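Local coordinates for transcriptional regulator, IclR family (Ruegeria sp. TM1040, PDB 3R4K), which probably acts as an IclR-family transcriptional regulator, binding DNA through a helix-turn-helix domain and probably sensing a small-molecule effector through its C-terminal domain, at residues S83-V86 against L87-S91; R222-P225 against D226-R229. All coordinates share one frame; numbering follows the deposited sequence.

Overall arrangement
Both contacts are local ones within the C-terminal domain, profilin-like and probably effector-binding, whose core is a six-stranded antiparallel sheet; contact 1 lies in a helix, contact 2 at a loop-to-helix junction. Contact 1 spans two turns of helix 79-94, with Val-86 and Leu-90 resting on helix 225-245. Contact 2 is the start of helix 225-245 itself, where the loop after strand 210-219 turns into the helix. Their centres are 20 Å apart and their nearest atoms about 8 Å, without touching. The end of helix 79-94 and what follows bridges them: Thr-94 O accepts from Gln-227 NE2 of contact 2, and the Glu-96 carboxylate pairs with Arg-222, while its backbone O bonds to the Ser-91 hydroxyl of contact 1.

Contact 1 of 2, residues S83-V86 against L87-S91; sequences SRRV and LRELS
Arg-85 and Glu-89, one helical turn apart, form a salt bridge on the exposed side of the helix, NE of Arg-85 lying 3.0 Å from OE2 of Glu-89. The arginine runs extended from CG to NE, with CG anti to the backbone N (chi1 -178°), which puts CG beside the carbonyl carbon and lets the extended chain bring NE to the glutamate. The carboxylate does not lie flat against the guanidinium: the two planes stand 80° apart, and OE2 comes in obliquely. The bent chain of Arg-88 also folds back onto Arg-85, laying one face of its guanidinium over CA of Arg-85, with NH1 of Arg-88 3.6 Å from CG of Arg-85. The two like charges stay apart, NE of Arg-85 and NH1 of Arg-88 being 5.4 Å from each other.

Four successive i to i+4 backbone bonds make this regular alpha-helix, part of helix 79-94 in the IclR C-terminal domain. The straightest runs from Leu-87 N to Ser-83 O at 2.8 Å (N-H...O 176°); the longest, from Arg-88 N to Arg-84 O, measures 3.2 Å.

The buried side carries Ser-83, Val-86, Leu-87 and Leu-90. CD1 of Leu-87 lies 3.7 Å from OG of Ser-83, a hydroxyl already hydrogen-bonded to Leu-80 O and Ser-112 OG. Val-86 and Leu-90 both reach Ala-238 of helix 225-245, while Leu-87 packs on Ser-112, Ala-114 and Leu-214 of the sheet. Leu-90 N bonds to Val-86 O at 2.9 Å, and CB of Leu-90 sits 3.4 Å from that same oxygen.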
ATOM      1  N   SER A  83     -14.958  -4.931   1.557  1.00 36.28           N
ATOM      2  CA  SER A  83     -16.194  -4.812   0.793  1.00 35.67           C
ATOM      3  C   SER A  83     -17.347  -5.633   1.391  1.00 38.06           C
ATOM      4  O   SER A  83     -18.499  -5.229   1.243  1.00 37.77           O
ATOM      5  CB  SER A  83     -15.962  -5.234  -0.654  1.00 37.08           C
ATOM      6  OG  SER A  83     -15.963  -6.645  -0.799  1.00 38.79           O
ATOM      7  N   ARG A  84     -17.043  -6.767   2.046  1.00 33.60           N
ATOM      8  CA  ARG A  84     -18.051  -7.682   2.589  1.00 34.41           C
ATOM      9  C   ARG A  84     -19.132  -6.971   3.397  1.00 38.71           C
ATOM     10  O   ARG A  84     -20.300  -7.173   3.092  1.00 38.50           O
ATOM     11  CB  ARG A  84     -17.439  -8.832   3.422  1.00 34.65           C
ATOM     12  CG  ARG A  84     -16.402  -9.696   2.693  1.00 46.08           C
ATOM     13  CD  ARG A  84     -16.923 -10.509   1.512  1.00 53.44           C
ATOM     14  NE  ARG A  84     -15.804 -11.040   0.723  1.00 64.83           N
ATOM     15  CZ  ARG A  84     -15.912 -11.603  -0.479  1.00 75.33           C
ATOM     16  NH1 ARG A  84     -17.100 -11.734  -1.055  1.00 55.30           N
ATOM     17  NH2 ARG A  84     -14.830 -12.024  -1.118  1.00 68.55           N
ATOM     18  N   ARG A  85     -18.768  -6.125   4.383  1.00 36.24           N
ATOM     19  CA  ARG A  85     -19.743  -5.417   5.223  1.00 36.75           C
ATOM     20  C   ARG A  85     -20.478  -4.317   4.438  1.00 39.42           C
ATOM     21  O   ARG A  85     -21.679  -4.131   4.631  1.00 40.51           O
ATOM     22  CB  ARG A  85     -19.062  -4.828   6.466  1.00 38.12           C
ATOM     23  CG  ARG A  85     -20.013  -4.117   7.420  1.00 51.97           C
ATOM     24  CD  ARG A  85     -19.272  -3.411   8.540  1.00 66.05           C
ATOM     25  NE  ARG A  85     -20.135  -2.468   9.255  1.00 83.78           N
ATOM     26  CZ  ARG A  85     -20.274  -2.418  10.579  1.00103.67           C
ATOM     27  NH1 ARG A  85     -19.617  -3.272  11.359  1.00 90.94           N
ATOM     28  NH2 ARG A  85     -21.078  -1.520  11.134  1.00 94.87           N
ATOM     29  N   VAL A  86     -19.762  -3.606   3.558  1.00 34.12           N
ATOM     30  CA  VAL A  86     -20.301  -2.524   2.730  1.00 33.23           C
ATOM     31  C   VAL A  86     -21.390  -3.063   1.806  1.00 36.45           C
ATOM     32  O   VAL A  86     -22.501  -2.517   1.794  1.00 39.55           O
ATOM     33  CB  VAL A  86     -19.156  -1.838   1.936  1.00 35.75           C
ATOM     34  CG1 VAL A  86     -19.697  -0.853   0.889  1.00 36.51           C
ATOM     35  CG2 VAL A  86     -18.200  -1.138   2.894  1.00 34.96           C
ATOM     36  N   LEU A  87     -21.075  -4.148   1.065  1.00 28.60           N
ATOM     37  CA  LEU A  87     -21.978  -4.785   0.120  1.00 27.72           C
ATOM     38  C   LEU A  87     -23.228  -5.320   0.827  1.00 33.99           C
ATOM     39  O   LEU A  87     -24.339  -5.058   0.344  1.00 36.71           O
ATOM     40  CB  LEU A  87     -21.255  -5.904  -0.670  1.00 25.78           C
ATOM     41  CG  LEU A  87     -20.207  -5.445  -1.701  1.00 27.09           C
ATOM     42  CD1 LEU A  87     -19.357  -6.611  -2.154  1.00 26.28           C
ATOM     43  CD2 LEU A  87     -20.860  -4.824  -2.895  1.00 23.74           C
ATOM     44  N   ARG A  88     -23.048  -6.031   1.969  1.00 28.52           N
ATOM     45  CA  ARG A  88     -24.107  -6.577   2.830  1.00 30.54           C
ATOM     46  C   ARG A  88     -25.095  -5.486   3.244  1.00 37.96           C
ATOM     47  O   ARG A  88     -26.310  -5.655   3.083  1.00 40.32           O
ATOM     48  CB  ARG A  88     -23.467  -7.176   4.102  1.00 34.88           C
ATOM     49  CG  ARG A  88     -24.129  -8.416   4.685  1.00 49.38           C
ATOM     50  CD  ARG A  88     -23.588  -8.724   6.076  1.00 62.97           C
ATOM     51  NE  ARG A  88     -22.147  -9.025   6.099  1.00 70.83           N
ATOM     52  CZ  ARG A  88     -21.253  -8.377   6.846  1.00 75.26           C
ATOM     53  NH1 ARG A  88     -21.633  -7.372   7.628  1.00 60.96           N
ATOM     54  NH2 ARG A  88     -19.973  -8.729   6.814  1.00 48.93           N
ATOM     55  N   GLU A  89     -24.562  -4.363   3.780  1.00 34.53           N
ATOM     56  CA  GLU A  89     -25.350  -3.231   4.269  1.00 35.29           C
ATOM     57  C   GLU A  89     -26.077  -2.518   3.143  1.00 36.80           C
ATOM     58  O   GLU A  89     -27.261  -2.241   3.292  1.00 38.08           O
ATOM     59  CB  GLU A  89     -24.478  -2.252   5.059  1.00 37.19           C
ATOM     60  CG  GLU A  89     -24.131  -2.764   6.448  1.00 50.07           C
ATOM     61  CD  GLU A  89     -23.196  -1.919   7.283  1.00 68.68           C
ATOM     62  OE1 GLU A  89     -22.588  -0.958   6.752  1.00 71.70           O
ATOM     63  OE2 GLU A  89     -23.070  -2.235   8.487  1.00 56.77           O
ATOM     64  N   LEU A  90     -25.405  -2.275   2.002  1.00 31.15           N
ATOM     65  CA  LEU A  90     -26.026  -1.620   0.847  1.00 31.38           C
ATOM     66  C   LEU A  90     -27.154  -2.479   0.249  1.00 37.25           C
ATOM     67  O   LEU A  90     -28.201  -1.935  -0.120  1.00 35.91           O
ATOM     68  CB  LEU A  90     -24.972  -1.273  -0.222  1.00 29.72           C
ATOM     69  CG  LEU A  90     -25.423  -0.350  -1.355  1.00 35.58           C
ATOM     70  CD1 LEU A  90     -26.047   0.942  -0.835  1.00 37.28           C
ATOM     71  CD2 LEU A  90     -24.280  -0.061  -2.292  1.00 37.34           C
ATOM     72  N   SER A  91     -26.954  -3.816   0.198  1.00 36.66           N
ATOM     73  CA  SER A  91     -27.980  -4.742  -0.308  1.00 38.07           C
ATOM     74  C   SER A  91     -29.196  -4.732   0.588  1.00 44.74           C
ATOM     75  O   SER A  91     -30.303  -4.839   0.090  1.00 46.48           O
ATOM     76  CB  SER A  91     -27.440  -6.162  -0.427  1.00 40.53           C
ATOM     77  OG  SER A  91     -26.709  -6.307  -1.629  1.00 53.15           O
TER

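Contact 2 of 2, residues R222-P225 against D226-R229; sequences RMTP and DQKR
Thr-224 caps the first turn of helix 225-245: its OG1 accepts the backbone N-H of Gln-227 at 3.2 Å (160°), a side-chain N-cap in the IclR C-terminal domain. OG1 sits between the backbone N and the carbonyl carbon (chi1 63°), the rotation that turns it to the first turn of the helix. The threonine carbonyl serves the same turn, Lys-228 N reaching Thr-224 O at 2.9 Å in a nearly linear approach to the C=O. A valine here would keep the bulk but lack the hydroxyl, and would probably leave the Gln-227 N-H without its capping acceptor.

Around this cap, CG of selenomethionine Met-223, the centre of an inverse gamma turn, lies anti to its own N and 3.8 Å from CG of the extended Lys-228 chain; the bends beyond CG bring SE alongside the lysine too. On the exposed flank, Arg-229 curls back over Pro-225, whose carbonyl oxygen lies 3.1 Å above the guanidinium plane, while NH1 of Arg-229 rests 3.4 Å from CB of Pro-225. Gln-227 CG packs against Arg-222 O, and a water bridges that oxygen to Gln-227 NE2, which also donates to Thr-94 O. Farther out, Met-223 also touches His-197 and His-199 of strand 196-204, and NH2 of Arg-222 makes both a salt bridge to Glu-96 OE1 and a hydrogen bond to Thr-121 O.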
ATOM      1  N   ARG A 222     -38.553  -3.036 -10.798  1.00 45.93           N
ATOM      2  CA  ARG A 222     -38.495  -2.562  -9.412  1.00 45.43           C
ATOM      3  C   ARG A 222     -37.884  -1.156  -9.272  1.00 51.51           C
ATOM      4  O   ARG A 222     -37.709  -0.667  -8.145  1.00 51.15           O
ATOM      5  CB  ARG A 222     -37.705  -3.553  -8.557  1.00 38.84           C
ATOM      6  CG  ARG A 222     -38.570  -4.684  -8.052  1.00 41.57           C
ATOM      7  CD  ARG A 222     -38.157  -5.164  -6.674  1.00 33.34           C
ATOM      8  NE  ARG A 222     -36.776  -5.658  -6.651  1.00 35.68           N
ATOM      9  CZ  ARG A 222     -36.417  -6.922  -6.843  1.00 44.84           C
ATOM     10  NH1 ARG A 222     -37.336  -7.853  -7.088  1.00 32.86           N
ATOM     11  NH2 ARG A 222     -35.137  -7.269  -6.786  1.00 29.80           N
HETATM   12  N   MSE A 223     -37.561  -0.507 -10.402  1.00 49.05           N
HETATM   13  CA  MSE A 223     -36.988   0.832 -10.377  1.00 49.54           C
HETATM   14  C   MSE A 223     -38.122   1.865 -10.260  1.00 57.50           C
HETATM   15  O   MSE A 223     -38.458   2.559 -11.223  1.00 59.01           O
HETATM   16  CB  MSE A 223     -36.111   1.068 -11.610  1.00 51.21           C
HETATM   17  CG  MSE A 223     -35.149   2.243 -11.430  1.00 58.33           C
HETATM   18 SE   MSE A 223     -34.120   2.213  -9.756  0.75 62.87          SE
HETATM   19  CE  MSE A 223     -33.271   0.573 -10.003  1.00 54.93           C
ATOM     20  N   THR A 224     -38.727   1.919  -9.065  1.00 55.85           N
ATOM     21  CA  THR A 224     -39.847   2.796  -8.715  1.00 59.76           C
ATOM     22  C   THR A 224     -39.352   4.203  -8.437  1.00 67.98           C
ATOM     23  O   THR A 224     -38.155   4.371  -8.170  1.00 65.38           O
ATOM     24  CB  THR A 224     -40.602   2.256  -7.468  1.00 65.49           C
ATOM     25  OG1 THR A 224     -39.735   2.256  -6.328  1.00 60.80           O
ATOM     26  CG2 THR A 224     -41.230   0.888  -7.690  1.00 62.32           C
ATOM     27  N   PRO A 225     -40.260   5.221  -8.397  1.00 69.91           N
ATOM     28  CA  PRO A 225     -39.821   6.584  -8.046  1.00 71.86           C
ATOM     29  C   PRO A 225     -39.068   6.641  -6.715  1.00 74.27           C
ATOM     30  O   PRO A 225     -38.054   7.324  -6.625  1.00 72.76           O
ATOM     31  CB  PRO A 225     -41.140   7.361  -7.971  1.00 78.54           C
ATOM     32  CG  PRO A 225     -42.059   6.621  -8.866  1.00 83.37           C
ATOM     33  CD  PRO A 225     -41.715   5.185  -8.670  1.00 74.53           C
ATOM     34  N   ASP A 226     -39.531   5.875  -5.705  1.00 71.83           N
ATOM     35  CA  ASP A 226     -38.896   5.818  -4.388  1.00 70.80           C
ATOM     36  C   ASP A 226     -37.502   5.213  -4.460  1.00 69.42           C
ATOM     37  O   ASP A 226     -36.594   5.760  -3.840  1.00 70.97           O
ATOM     38  CB  ASP A 226     -39.760   5.046  -3.376  1.00 73.99           C
ATOM     39  CG  ASP A 226     -39.878   5.789  -2.052  1.00 90.59           C
ATOM     40  OD1 ASP A 226     -38.821   6.138  -1.468  1.00 89.31           O
ATOM     41  OD2 ASP A 226     -41.038   6.046  -1.604  1.00101.36           O
ATOM     42  N   GLN A 227     -37.321   4.113  -5.233  1.00 60.15           N
ATOM     43  CA  GLN A 227     -36.019   3.458  -5.411  1.00 54.18           C
ATOM     44  C   GLN A 227     -35.044   4.370  -6.180  1.00 58.28           C
ATOM     45  O   GLN A 227     -33.867   4.446  -5.809  1.00 57.40           O
ATOM     46  CB  GLN A 227     -36.154   2.098  -6.109  1.00 51.98           C
ATOM     47  CG  GLN A 227     -36.744   1.013  -5.225  1.00 54.28           C
ATOM     48  CD  GLN A 227     -35.840   0.613  -4.074  1.00 69.70           C
ATOM     49  OE1 GLN A 227     -36.005   1.056  -2.940  1.00 62.62           O
ATOM     50  NE2 GLN A 227     -34.877  -0.259  -4.325  1.00 67.94           N
ATOM     51  N   LYS A 228     -35.539   5.096  -7.204  1.00 55.48           N
ATOM     52  CA  LYS A 228     -34.741   6.027  -7.999  1.00 55.60           C
ATOM     53  C   LYS A 228     -34.172   7.144  -7.130  1.00 62.90           C
ATOM     54  O   LYS A 228     -33.125   7.698  -7.453  1.00 62.04           O
ATOM     55  CB  LYS A 228     -35.590   6.640  -9.116  1.00 61.20           C
ATOM     56  CG  LYS A 228     -35.725   5.793 -10.364  1.00 67.27           C
ATOM     57  CD  LYS A 228     -36.617   6.495 -11.377  1.00 73.30           C
ATOM     58  CE  LYS A 228     -36.856   5.689 -12.615  1.00 82.85           C
ATOM     59  NZ  LYS A 228     -37.842   6.355 -13.505  1.00 95.28           N
ATOM     60  N   ARG A 229     -34.831   7.454  -6.015  1.00 62.08           N
ATOM     61  CA  ARG A 229     -34.385   8.523  -5.145  1.00 63.25           C
ATOM     62  C   ARG A 229     -33.654   8.018  -3.880  1.00 65.54           C
ATOM     63  O   ARG A 229     -32.913   8.795  -3.273  1.00 66.54           O
ATOM     64  CB  ARG A 229     -35.574   9.417  -4.793  1.00 67.43           C
ATOM     65  CG  ARG A 229     -35.921  10.401  -5.934  1.00 80.18           C
ATOM     66  CD  ARG A 229     -37.402  10.495  -6.317  1.00 90.40           C
ATOM     67  NE  ARG A 229     -38.321  10.253  -5.198  1.00 94.08           N
ATOM     68  CZ  ARG A 229     -39.639  10.147  -5.316  1.00111.90           C
ATOM     69  NH1 ARG A 229     -40.220  10.273  -6.502  1.00105.53           N
ATOM     70  NH2 ARG A 229     -40.389   9.921  -4.248  1.00 99.44           N
TER
HETATM   71  O   HOH W   1     -34.854  -1.003  -7.063  1.00 51.92           O